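Local coordinates for universal stress protein (Archaeoglobus fulgidus, PDB 6HCD) that is of unknown function but belongs to the universal stress protein A family, whose members are associated with the cellular response to stress, at residues A[26-31]-A[57-62]. Residues are numbered along the deposited sequence; the frame is centred on the assembly and turned at random.
Sequences PIVVAV and YVVHSL
Tyr-57 and Pro-26 meet at the start of a parallel strand pair, the two strands of the first beta-alpha-beta unit of this universal stress protein, joined through helix 36-52. The pairing illustrates how parallel strands are zipped by backbone bonds while each face of the sheet is packed separately. Four N-H···O=C bonds run from Tyr-57 N to Ile-27 O through to Val-31 N and Val-59 O, with Val-29 donating its N-H to Tyr-57 O and accepting the N-H of Val-59 at its own O.

Followed outward, Tyr-57 first brings CB to 4.1 Å from Ile-27 O. CG lies anti to the carbonyl carbon (chi1 -71°), a turn that lays the ring over the proline; there CG, CD1 and CE1 meet Pro-26 CB, whereas CD2 and CE2 meet Pro-26 CG, and CZ, last to touch the proline, lies 4.1 Å from both Pro-26 CB and CG. Pro-26 CB stands 3.8 Å from the Tyr-57 ring centroid, only 3° off the normal, a face-on CH-pi contact. A serine in place of Tyr-57 would probably leave the Pro-26 ring without its aromatic cover.

On the same face, Val-59 CG2 touches both Val-28 CG1 and Ala-30 CB, with Phe-112 of helix 105-115 closing over Val-28 and Val-59. On the other face, toward helices 36-52 and 70-89, Val-29 and Val-58 lie side by side, their CG1 and CG2 respectively 3.6 Å apart; Val-58 CG1 also packs as closely on Val-31 CG2, just past the strand.

A side-chain bond from His-60 takes over where the strand bonds stop. Its CG, anti to the backbone N, swings the ring out so that ND1 donates to Val-31 O at 2.7 Å, nearly straight at 172°, with that oxygen in the imidazole plane.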
loop_
_atom_site.group_PDB
_atom_site.type_symbol
_atom_site.label_atom_id
_atom_site.label_comp_id
_atom_site.label_asym_id
_atom_site.label_seq_id
_atom_site.Cartn_x
_atom_site.Cartn_y
_atom_site.Cartn_z
ATOM N N PRO A 26 3.259 -3.897 15.234
ATOM C CA PRO A 26 2.061 -3.068 15.077
ATOM C C PRO A 26 1.743 -2.717 13.616
ATOM O O PRO A 26 2.620 -2.841 12.707
ATOM C CB PRO A 26 2.449 -1.795 15.832
ATOM C CG PRO A 26 3.953 -1.693 15.641
ATOM C CD PRO A 26 4.450 -3.130 15.651
ATOM N N ILE A 27 0.519 -2.227 13.413
ATOM C CA ILE A 27 0.170 -1.465 12.230
ATOM C C ILE A 27 0.547 -0.004 12.524
ATOM O O ILE A 27 0.117 0.544 13.541
ATOM C CB ILE A 27 -1.341 -1.608 11.921
ATOM C CG1 ILE A 27 -1.749 -3.041 11.575
ATOM C CG2 ILE A 27 -1.789 -0.627 10.847
ATOM C CD1 ILE A 27 -1.157 -3.542 10.271
ATOM N N VAL A 28 1.313 0.624 11.630
ATOM C CA VAL A 28 1.666 2.037 11.756
ATOM C C VAL A 28 0.788 2.823 10.785
ATOM O O VAL A 28 0.699 2.460 9.621
ATOM C CB VAL A 28 3.160 2.277 11.463
ATOM C CG1 VAL A 28 3.496 3.748 11.278
ATOM C CG2 VAL A 28 4.031 1.650 12.535
ATOM N N VAL A 29 0.148 3.884 11.276
ATOM C CA VAL A 29 -0.675 4.720 10.443
ATOM C C VAL A 29 -0.158 6.158 10.573
ATOM O O VAL A 29 0.047 6.655 11.671
ATOM C CB VAL A 29 -2.173 4.572 10.776
ATOM C CG1 VAL A 29 -2.490 4.874 12.226
ATOM C CG2 VAL A 29 -3.015 5.412 9.844
ATOM N N ALA A 30 0.135 6.784 9.426
ATOM C CA ALA A 30 0.580 8.156 9.362
ATOM C C ALA A 30 -0.628 9.052 9.060
ATOM O O ALA A 30 -1.323 8.832 8.086
ATOM C CB ALA A 30 1.651 8.300 8.316
ATOM N N VAL A 31 -0.856 10.063 9.902
ATOM C CA VAL A 31 -1.980 10.988 9.719
ATOM C C VAL A 31 -1.448 12.423 9.691
ATOM O O VAL A 31 -0.606 12.787 10.512
ATOM C CB VAL A 31 -3.055 10.803 10.808
ATOM C CG1 VAL A 31 -3.728 9.450 10.690
ATOM C CG2 VAL A 31 -2.498 11.009 12.195
ATOM N N TYR A 57 -0.209 1.983 15.895
ATOM C CA TYR A 57 0.601 3.127 16.292
ATOM C C TYR A 57 0.329 4.264 15.308
ATOM O O TYR A 57 0.656 4.147 14.140
ATOM C CB TYR A 57 2.093 2.790 16.275
ATOM C CG TYR A 57 2.581 1.858 17.352
ATOM C CD1 TYR A 57 1.722 1.238 18.251
ATOM C CD2 TYR A 57 3.936 1.551 17.431
ATOM C CE1 TYR A 57 2.194 0.363 19.220
ATOM C CE2 TYR A 57 4.422 0.676 18.388
ATOM C CZ TYR A 57 3.549 0.079 19.281
ATOM O OH TYR A 57 4.027 -0.770 20.228
ATOM N N VAL A 58 -0.279 5.350 15.801
ATOM C CA VAL A 58 -0.606 6.485 14.978
ATOM C C VAL A 58 0.538 7.492 15.096
ATOM O O VAL A 58 0.876 7.907 16.211
ATOM C CB VAL A 58 -1.938 7.137 15.400
ATOM C CG1 VAL A 58 -2.332 8.220 14.434
ATOM C CG2 VAL A 58 -3.069 6.139 15.541
ATOM N N VAL A 59 1.099 7.902 13.952
ATOM C CA VAL A 59 2.262 8.792 13.964
ATOM C C VAL A 59 1.956 10.079 13.204
ATOM O O VAL A 59 1.189 10.088 12.210
ATOM C CB VAL A 59 3.513 8.118 13.390
ATOM C CG1 VAL A 59 3.847 6.879 14.192
ATOM C CG2 VAL A 59 3.358 7.782 11.915
ATOM N N HIS A 60 2.567 11.159 13.692
ATOM C CA HIS A 60 2.667 12.417 12.981
ATOM C C HIS A 60 4.061 13.000 13.253
ATOM O O HIS A 60 4.497 12.994 14.386
ATOM C CB HIS A 60 1.571 13.403 13.401
ATOM C CG HIS A 60 1.609 14.649 12.591
ATOM N ND1 HIS A 60 0.895 14.786 11.418
ATOM C CD2 HIS A 60 2.282 15.808 12.765
ATOM C CE1 HIS A 60 1.112 15.987 10.906
ATOM N NE2 HIS A 60 1.967 16.635 11.715
ATOM N N SER A 61 4.710 13.508 12.199
ATOM C CA SER A 61 6.097 13.948 12.211
ATOM C C SER A 61 6.189 15.469 12.054
ATOM O O SER A 61 5.572 16.024 11.152
ATOM C CB SER A 61 6.860 13.257 11.117
ATOM O OG SER A 61 8.164 13.819 10.973
ATOM N N LEU A 62 6.982 16.119 12.919
ATOM C CA LEU A 62 7.405 17.529 12.784
ATOM C C LEU A 62 8.922 17.619 12.929
ATOM O O LEU A 62 9.511 16.831 13.664
ATOM C CB LEU A 62 6.751 18.378 13.879
ATOM C CG LEU A 62 5.229 18.318 13.962
ATOM C CD1 LEU A 62 4.771 18.867 15.284
ATOM C CD2 LEU A 62 4.608 19.059 12.795
#